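Local structure of TatD-related deoxyribonuclease (Thermotoga maritima, 1J6O) at residues A[76-81]-A[119-124]; A[142-147]-A[174-179]. The protein is probably a metal-dependent deoxyribonuclease of the TatD family that hydrolyses phosphate ester bonds in DNA. All blocks are in the same frame, centred on the assembly; numbering follows the deposited sequence.

Interaction 1 of 2, residues A[76-81]-A[119-124]; sequences HDAKEV and KRVFVE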
# COMPACT_ATOMS: atom_id res chain seq x y z
N HIS A 76 7.11 9.46 9.33
CA HIS A 76 6.79 10.38 10.41
C HIS A 76 7.40 9.86 11.71
O HIS A 76 7.89 10.64 12.52
CB HIS A 76 5.26 10.53 10.59
CG HIS A 76 4.58 11.25 9.47
ND1 HIS A 76 5.08 11.89 8.38
CD2 HIS A 76 3.21 11.37 9.38
CE1 HIS A 76 4.01 12.38 7.67
NE2 HIS A 76 2.89 12.05 8.29
N ASP A 77 7.41 8.55 11.87
CA ASP A 77 7.96 7.93 13.06
C ASP A 77 9.47 7.63 12.99
O ASP A 77 10.00 6.97 13.89
CB ASP A 77 7.21 6.59 13.34
CG ASP A 77 5.64 6.70 13.27
OD1 ASP A 77 5.06 6.96 12.18
OD2 ASP A 77 4.98 6.47 14.31
N ALA A 78 10.17 8.11 11.97
CA ALA A 78 11.61 7.84 11.84
C ALA A 78 12.55 8.28 12.97
O ALA A 78 13.53 7.59 13.27
CB ALA A 78 12.14 8.39 10.48
N LYS A 79 12.27 9.43 13.57
CA LYS A 79 13.11 9.93 14.65
C LYS A 79 12.86 9.16 15.93
O LYS A 79 13.60 9.35 16.89
CB LYS A 79 12.85 11.43 14.89
CG LYS A 79 11.45 11.77 15.42
CD LYS A 79 11.27 13.30 15.47
CE LYS A 79 9.80 13.70 15.59
NZ LYS A 79 9.14 13.11 16.79
N GLU A 80 11.83 8.32 15.94
CA GLU A 80 11.46 7.50 17.11
C GLU A 80 11.95 6.05 17.14
O GLU A 80 11.76 5.35 18.14
CB GLU A 80 9.92 7.47 17.25
CG GLU A 80 9.21 8.81 17.09
CD GLU A 80 9.60 9.82 18.16
OE1 GLU A 80 10.45 9.51 19.03
OE2 GLU A 80 9.05 10.95 18.11
N VAL A 81 12.58 5.58 16.07
CA VAL A 81 13.04 4.20 16.09
C VAL A 81 14.12 3.85 17.11
O VAL A 81 15.09 4.58 17.29
CB VAL A 81 13.53 3.72 14.68
CG1 VAL A 81 12.40 3.87 13.66
CG2 VAL A 81 14.76 4.52 14.27
N LYS A 119 15.54 9.42 5.56
CA LYS A 119 16.34 8.70 4.59
C LYS A 119 17.05 7.48 5.17
O LYS A 119 17.00 6.42 4.57
CB LYS A 119 17.39 9.62 3.96
CG LYS A 119 16.83 10.57 2.96
CD LYS A 119 17.96 11.48 2.49
CE LYS A 119 17.58 12.36 1.33
NZ LYS A 119 18.81 13.12 0.90
N ARG A 120 17.67 7.60 6.35
CA ARG A 120 18.36 6.43 6.88
C ARG A 120 17.41 5.29 7.27
O ARG A 120 17.72 4.12 7.03
CB ARG A 120 19.27 6.80 8.07
CG ARG A 120 18.58 7.01 9.39
CD ARG A 120 19.48 6.63 10.57
NE ARG A 120 18.77 5.67 11.42
CZ ARG A 120 19.29 4.55 11.91
NH1 ARG A 120 20.56 4.22 11.65
NH2 ARG A 120 18.53 3.73 12.62
N VAL A 121 16.28 5.65 7.87
CA VAL A 121 15.28 4.66 8.30
C VAL A 121 14.66 3.96 7.08
O VAL A 121 14.36 2.76 7.12
CB VAL A 121 14.18 5.37 9.14
CG1 VAL A 121 12.98 4.46 9.37
CG2 VAL A 121 14.79 5.79 10.51
N PHE A 122 14.49 4.72 6.00
CA PHE A 122 13.92 4.20 4.74
C PHE A 122 14.95 3.24 4.14
O PHE A 122 14.64 2.11 3.76
CB PHE A 122 13.64 5.36 3.80
CG PHE A 122 13.12 4.96 2.43
CD1 PHE A 122 12.27 3.86 2.28
CD2 PHE A 122 13.36 5.76 1.33
CE1 PHE A 122 11.68 3.58 1.04
CE2 PHE A 122 12.77 5.49 0.07
CZ PHE A 122 11.92 4.40 -0.07
N VAL A 123 16.20 3.69 4.08
CA VAL A 123 17.25 2.85 3.53
C VAL A 123 17.38 1.54 4.31
O VAL A 123 17.50 0.47 3.73
CB VAL A 123 18.62 3.59 3.52
CG1 VAL A 123 19.75 2.60 3.27
CG2 VAL A 123 18.61 4.66 2.45
N GLU A 124 17.32 1.61 5.63
CA GLU A 124 17.44 0.41 6.41
C GLU A 124 16.31 -0.59 6.19
O GLU A 124 16.53 -1.80 6.26
CB GLU A 124 17.58 0.78 7.89
CG GLU A 124 18.73 1.77 8.09
CD GLU A 124 19.17 1.96 9.53
OE1 GLU A 124 18.30 2.15 10.40
OE2 GLU A 124 20.40 1.93 9.80

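Interaction 2 of 2, residues A[142-147]-A[174-179]; sequences DAYSEA and KKFIDL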
# COMPACT_ATOMS: atom_id res chain seq x y z
N ASP A 142 5.71 14.29 -1.81
CA ASP A 142 6.61 15.37 -2.23
C ASP A 142 8.10 15.01 -2.10
O ASP A 142 8.93 15.84 -1.68
CB ASP A 142 6.31 16.65 -1.45
CG ASP A 142 4.92 17.20 -1.74
OD1 ASP A 142 4.35 16.85 -2.80
OD2 ASP A 142 4.39 18.00 -0.93
N ALA A 143 8.45 13.79 -2.45
CA ALA A 143 9.83 13.33 -2.36
C ALA A 143 10.11 12.27 -3.41
O ALA A 143 10.94 11.39 -3.20
CB ALA A 143 10.11 12.75 -0.96
N TYR A 144 9.41 12.33 -4.54
CA TYR A 144 9.62 11.33 -5.58
C TYR A 144 11.05 11.26 -6.09
O TYR A 144 11.61 10.18 -6.21
CB TYR A 144 8.62 11.54 -6.72
CG TYR A 144 7.24 11.06 -6.32
CD1 TYR A 144 6.89 9.72 -6.45
CD2 TYR A 144 6.33 11.93 -5.71
CE1 TYR A 144 5.65 9.24 -5.98
CE2 TYR A 144 5.08 11.45 -5.22
CZ TYR A 144 4.76 10.10 -5.36
OH TYR A 144 3.59 9.60 -4.83
N SER A 145 11.66 12.41 -6.37
CA SER A 145 13.03 12.39 -6.85
C SER A 145 13.97 11.79 -5.82
O SER A 145 14.84 11.00 -6.15
CB SER A 145 13.52 13.81 -7.19
OG SER A 145 14.91 13.80 -7.52
N GLU A 146 13.79 12.17 -4.56
CA GLU A 146 14.65 11.66 -3.51
C GLU A 146 14.47 10.17 -3.26
O GLU A 146 15.44 9.43 -3.06
CB GLU A 146 14.44 12.47 -2.22
CG GLU A 146 14.88 13.95 -2.31
CD GLU A 146 13.78 14.91 -2.79
OE1 GLU A 146 12.82 14.47 -3.47
OE2 GLU A 146 13.89 16.13 -2.49
N ALA A 147 13.22 9.72 -3.29
CA ALA A 147 12.94 8.31 -3.06
C ALA A 147 13.50 7.53 -4.26
O ALA A 147 14.12 6.49 -4.08
CB ALA A 147 11.44 8.09 -2.91
N LYS A 174 6.21 6.54 -14.76
CA LYS A 174 7.01 5.72 -15.65
C LYS A 174 8.36 5.37 -15.03
O LYS A 174 8.83 4.24 -15.15
CB LYS A 174 7.20 6.44 -16.99
CG LYS A 174 7.99 5.62 -17.99
CD LYS A 174 7.57 5.95 -19.41
CE LYS A 174 8.57 5.39 -20.39
NZ LYS A 174 9.92 5.88 -19.99
N LYS A 175 8.98 6.32 -14.35
CA LYS A 175 10.28 6.06 -13.74
C LYS A 175 10.19 4.94 -12.71
O LYS A 175 11.07 4.08 -12.64
CB LYS A 175 10.82 7.32 -13.07
CG LYS A 175 11.13 8.47 -14.03
CD LYS A 175 12.44 8.27 -14.79
CE LYS A 175 13.67 8.46 -13.90
NZ LYS A 175 14.92 8.66 -14.72
N PHE A 176 9.14 4.95 -11.89
CA PHE A 176 8.99 3.92 -10.88
C PHE A 176 8.56 2.60 -11.48
O PHE A 176 9.02 1.52 -11.08
CB PHE A 176 8.03 4.40 -9.80
CG PHE A 176 8.68 5.30 -8.79
CD1 PHE A 176 9.36 4.75 -7.71
CD2 PHE A 176 8.67 6.68 -8.95
CE1 PHE A 176 10.03 5.58 -6.78
CE2 PHE A 176 9.33 7.52 -8.04
CZ PHE A 176 10.01 6.96 -6.94
N ILE A 177 7.68 2.67 -12.47
CA ILE A 177 7.23 1.44 -13.12
C ILE A 177 8.47 0.79 -13.74
O ILE A 177 8.67 -0.43 -13.65
CB ILE A 177 6.21 1.74 -14.21
CG1 ILE A 177 4.86 2.07 -13.55
CG2 ILE A 177 6.10 0.57 -15.19
CD1 ILE A 177 3.82 2.44 -14.53
N ASP A 178 9.33 1.60 -14.35
CA ASP A 178 10.53 1.04 -14.96
C ASP A 178 11.46 0.42 -13.94
O ASP A 178 12.21 -0.48 -14.28
CB ASP A 178 11.28 2.09 -15.78
CG ASP A 178 10.58 2.40 -17.09
OD1 ASP A 178 9.76 1.55 -17.53
OD2 ASP A 178 10.85 3.47 -17.67
N LEU A 179 11.41 0.88 -12.69
CA LEU A 179 12.27 0.33 -11.65
C LEU A 179 11.68 -1.01 -11.19
O LEU A 179 12.35 -1.79 -10.50
CB LEU A 179 12.35 1.30 -10.46
CG LEU A 179 13.40 1.12 -9.36
CD1 LEU A 179 14.78 0.95 -9.97
CD2 LEU A 179 13.39 2.36 -8.45

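Interaction 1 of 2, residues A[76-81]-A[119-124]
A loop of the TIM barrel, the one running from strand 67-71 to helix 85-92, meets helix 115-132 where A78 and V81 touch V121. V121 is the central side chain of the contact. Its CG2 lies 3.7 Å from A78 CB and 3.5 Å from A78 O, so the methyl rests on both the side chain and the backbone carbonyl of the loop. Chi1 of 168° turns V121 CG1 away from the backbone N and leaves CG2 facing the loop, while CB also comes within 3.9 Å of A78 CB. V81 reaches toward V121 tip to tip, CG2 to CG2 at 4.0 Å. The same V81 methyl lies near the plane of the R120 guanidinium, at its edge, 4.2 Å from NH2. R120 bends at chi2 and chi3 and also forms a salt bridge with E124, NH2 to OE1 at 2.7 Å; the carboxylate lies above the guanidinium plane, displaced toward its rim, so charge attraction rather than a directed N-H holds the pair. S113 binds the loop backbone at H76 and K79, and F85 packs against R120, V121 and E124. Small apolar side chains thus pack a beta-alpha loop against the helix after the neighbouring strand 98-107, as in a TIM barrel.

Interaction 2 of 2, residues A[142-147]-A[174-179]
Y144 and F176 both carry CG anti to the carbonyl carbon and beside the backbone N (chi1 -75° and -82°), and these torsions bring their rings together between helices 144-153 and 170-179. The side chains cross at about a right angle, with ring planes at 83° and centroids 5.9 Å apart. F176 CE2 arrives in the plane of the Y144 ring, at its edge, 3.6 Å from CD1. F176 CZ continues past the tyrosine to lie 3.7 Å from Y144 O, and A147 CB, nearly one helical turn on, meets the phenylalanine edge 4.4 Å from CZ. The contact is buried and its side-chain meetings are apolar. The tyrosine's polar end is directed elsewhere, its OH hydrogen-bonded to S167 N, while F166 meets its ring. I140 of strand 136-141 and L151 also touch F176, so F176 packs between its own helix, helix 144-153 and the sheet. An alanine here would probably open a gap beside Y144, A147 and I140 and leave the tyrosine ring with less to hold it against turning. The Y144 side chain lies about 8 Å from those of H139 and H164, predicted metal ligands. The whole is aromatic packing between successive outer helices of a TIM barrel, near its predicted metal site.

Interactions 1 and 2 lie on the outside of the same barrel, their centres about 19 Å apart, and join different elements: a loop to helix 115-132 in one, helix 144-153 to helix 170-179 in the other. Interaction 1 is partly buried, with A78 and V121 buried, V81 partly exposed and a charged arginine at the margin. The touching residues of interaction 2 are all buried, and aromatic rings do most of the work. F122, on the helix of interaction 1, bridges them: its CE2 packs 4.2 Å from A147 CB. Helices 115-132, 144-153 and 170-179 thus follow one another round the sheet, with F122 and F176 both reaching A147.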